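Local coordinates for polyguluronate lyase (Corynebacterium sp., PDB 1UAI), which probably cleaves the poly(alpha-L-guluronate) of alginate as a lyase and has a jellyroll beta-sandwich fold, at residues A102-L106 and Y152-T156. Sequence-based numbering, arbitrary orientation.
Sequences AFNHL and YKLNT
The phenolic oxygen of Y152 is gripped from two sides of the contact: it accepts the backbone N-H of F103 (F103 N to Y152 OH, 3.0 Å) and gives its own proton to the carbonyl of T156 (Y152 OH to T156 O, 2.6 Å). Tyrosine suits this place because its long ring carries a hydroxyl, able to donate and accept, from just before the turn across to the strand. CG of Y152 lies anti to the backbone N (chi1 177°), which carries the ring to the F103 side chain, and the two rings form an offset edge-to-face pair with centroids 5.5 Å apart. Here the edge of F103 is turned to the face of Y152, and F103 CD2 lies 3.8 Å from Y152 CZ. In the jellyroll beta-sandwich, strand 95-105 belongs to the seven-stranded sheet, while 153-156 is a type II beta turn in the loop leading to the neighbouring strand 158-165; both side chains also touch L130 of the other sheet. The turn is closed by T156, whose backbone N and OG1 both donate to K153 O. N155, at positive phi (78°) as asparagine tolerates well, donates its backbone N-H to F103 O (N155 N to F103 O, 2.8 Å) in a nearly straight bond. N155 OD1 takes an N-H of N104 ND2 in its own carbonyl plane at 2.9 Å, the two amides being nearly coplanar. Asparagine at 104 can use both ends of its amide, since OD1 accepts from S215 and Q213 on strand 211-223; N104 and H105, both facing Q213, make a classic beta bulge at the end of strand 95-105. Beside this polar pair, L154 CD2 lies 3.4 Å from F103 O and also meets L106 CD1, while its other methyl, CD1, faces N104 O.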
ATOM      1  N   ALA A 102      10.303  -0.251  -0.543  1.00  4.98           N
ATOM      2  CA  ALA A 102      11.135  -0.075   0.629  1.00  4.95           C
ATOM      3  C   ALA A 102      10.386   0.852   1.573  1.00  5.11           C
ATOM      4  O   ALA A 102       9.725   1.796   1.132  1.00  5.31           O
ATOM      5  CB  ALA A 102      12.478   0.545   0.253  1.00  6.03           C
ATOM      6  N   PHE A 103      10.454   0.556   2.867  1.00  4.85           N
ATOM      7  CA  PHE A 103       9.844   1.413   3.878  1.00  5.06           C
ATOM      8  C   PHE A 103      10.970   2.406   4.180  1.00  4.85           C
ATOM      9  O   PHE A 103      12.087   1.992   4.505  1.00  6.00           O
ATOM     10  CB  PHE A 103       9.490   0.606   5.130  1.00  4.51           C
ATOM     11  CG  PHE A 103       8.381  -0.396   4.924  1.00  4.32           C
ATOM     12  CD1 PHE A 103       7.045  -0.017   5.037  1.00  5.09           C
ATOM     13  CD2 PHE A 103       8.675  -1.724   4.626  1.00  4.48           C
ATOM     14  CE1 PHE A 103       6.019  -0.948   4.860  1.00  5.01           C
ATOM     15  CE2 PHE A 103       7.658  -2.659   4.447  1.00  5.59           C
ATOM     16  CZ  PHE A 103       6.329  -2.271   4.565  1.00  6.04           C
ATOM     17  N   ASN A 104      10.684   3.701   4.074  1.00  5.49           N
ATOM     18  CA  ASN A 104      11.704   4.732   4.285  1.00  5.94           C
ATOM     19  C   ASN A 104      11.638   5.487   5.600  1.00  6.27           C
ATOM     20  O   ASN A 104      12.657   5.979   6.086  1.00  7.07           O
ATOM     21  CB  ASN A 104      11.625   5.811   3.197  1.00  6.03           C
ATOM     22  CG  ASN A 104      11.582   5.257   1.794  1.00  5.95           C
ATOM     23  OD1 ASN A 104      10.679   5.594   1.023  1.00  6.26           O
ATOM     24  ND2 ASN A 104      12.560   4.430   1.440  1.00  6.89           N
ATOM     25  N   HIS A 105      10.447   5.597   6.168  1.00  5.83           N
ATOM     26  CA  HIS A 105      10.278   6.399   7.367  1.00  6.36           C
ATOM     27  C   HIS A 105       9.095   5.880   8.161  1.00  5.62           C
ATOM     28  O   HIS A 105       8.115   5.405   7.586  1.00  5.79           O
ATOM     29  CB  HIS A 105      10.033   7.844   6.915  1.00  7.17           C
ATOM     30  CG  HIS A 105      10.464   8.889   7.896  1.00  7.18           C
ATOM     31  ND1 HIS A 105       9.655   9.328   8.922  1.00  7.72           N
ATOM     32  CD2 HIS A 105      11.600   9.620   7.974  1.00  8.61           C
ATOM     33  CE1 HIS A 105      10.274  10.287   9.587  1.00  8.87           C
ATOM     34  NE2 HIS A 105      11.455  10.484   9.031  1.00  9.72           N
ATOM     35  N   LEU A 106       9.185   5.987   9.481  1.00  5.83           N
ATOM     36  CA  LEU A 106       8.126   5.521  10.360  1.00  5.96           C
ATOM     37  C   LEU A 106       7.681   6.616  11.311  1.00  6.11           C
ATOM     38  O   LEU A 106       8.472   7.476  11.698  1.00  6.48           O
ATOM     39  CB  LEU A 106       8.613   4.325  11.179  1.00  6.46           C
ATOM     40  CG  LEU A 106       8.933   3.053  10.394  1.00  5.86           C
ATOM     41  CD1 LEU A 106       9.645   2.055  11.290  1.00  6.76           C
ATOM     42  CD2 LEU A 106       7.644   2.462   9.840  1.00  7.33           C
ATOM     43  N   TYR A 152      14.462  -5.916   9.535  1.00  6.15           N
ATOM     44  CA  TYR A 152      14.204  -5.131   8.332  1.00  6.06           C
ATOM     45  C   TYR A 152      14.851  -3.768   8.533  1.00  6.20           C
ATOM     46  O   TYR A 152      14.566  -3.071   9.509  1.00  7.03           O
ATOM     47  CB  TYR A 152      12.710  -4.922   8.072  1.00  6.00           C
ATOM     48  CG  TYR A 152      12.502  -4.043   6.859  1.00  5.83           C
ATOM     49  CD1 TYR A 152      12.669  -4.552   5.571  1.00  6.14           C
ATOM     50  CD2 TYR A 152      12.283  -2.671   7.000  1.00  5.84           C
ATOM     51  CE1 TYR A 152      12.636  -3.719   4.455  1.00  6.51           C
ATOM     52  CE2 TYR A 152      12.252  -1.828   5.891  1.00  5.47           C
ATOM     53  CZ  TYR A 152      12.434  -2.357   4.625  1.00  5.58           C
ATOM     54  OH  TYR A 152      12.452  -1.513   3.539  1.00  5.76           O
ATOM     55  N   LYS A 153      15.707  -3.386   7.595  1.00  6.27           N
ATOM     56  CA  LYS A 153      16.413  -2.119   7.673  1.00  6.95           C
ATOM     57  C   LYS A 153      15.785  -1.094   6.740  1.00  6.52           C
ATOM     58  O   LYS A 153      15.598  -1.357   5.553  1.00  6.06           O
ATOM     59  CB  LYS A 153      17.885  -2.352   7.329  1.00  8.09           C
ATOM     60  CG  LYS A 153      18.510  -3.402   8.239  1.00  9.73           C
ATOM     61  CD  LYS A 153      19.878  -3.861   7.777  1.00 11.14           C
ATOM     62  CE  LYS A 153      20.420  -4.926   8.722  1.00 11.70           C
ATOM     63  NZ  LYS A 153      21.735  -5.463   8.286  1.00 13.95           N
ATOM     64  N   LEU A 154      15.444   0.068   7.285  1.00  6.52           N
ATOM     65  CA  LEU A 154      14.826   1.115   6.488  1.00  6.96           C
ATOM     66  C   LEU A 154      15.595   1.373   5.200  1.00  6.86           C
ATOM     67  O   LEU A 154      16.829   1.354   5.172  1.00  6.85           O
ATOM     68  CB  LEU A 154      14.710   2.414   7.293  1.00  9.17           C
ATOM     69  CG  LEU A 154      13.708   2.417   8.453  1.00  9.81           C
ATOM     70  CD1 LEU A 154      13.720   3.782   9.123  1.00 12.34           C
ATOM     71  CD2 LEU A 154      12.313   2.090   7.940  1.00 11.68           C
ATOM     72  N   ASN A 155      14.828   1.595   4.137  1.00  6.58           N
ATOM     73  CA  ASN A 155      15.335   1.874   2.800  1.00  7.02           C
ATOM     74  C   ASN A 155      15.819   0.657   2.030  1.00  7.62           C
ATOM     75  O   ASN A 155      16.366   0.786   0.937  1.00  9.85           O
ATOM     76  CB  ASN A 155      16.425   2.947   2.860  1.00  7.83           C
ATOM     77  CG  ASN A 155      15.927   4.224   3.496  1.00  8.26           C
ATOM     78  OD1 ASN A 155      14.827   4.690   3.192  1.00  8.05           O
ATOM     79  ND2 ASN A 155      16.726   4.797   4.386  1.00 10.34           N
ATOM     80  N   THR A 156      15.613  -0.531   2.589  1.00  6.70           N
ATOM     81  CA  THR A 156      16.014  -1.747   1.899  1.00  7.05           C
ATOM     82  C   THR A 156      14.871  -2.181   0.993  1.00  5.83           C
ATOM     83  O   THR A 156      13.740  -2.372   1.444  1.00  6.30           O
ATOM     84  CB  THR A 156      16.324  -2.895   2.875  1.00  8.27           C
ATOM     85  OG1 THR A 156      17.330  -2.476   3.805  1.00  9.58           O
ATOM     86  CG2 THR A 156      16.840  -4.107   2.112  1.00  8.91           C
TER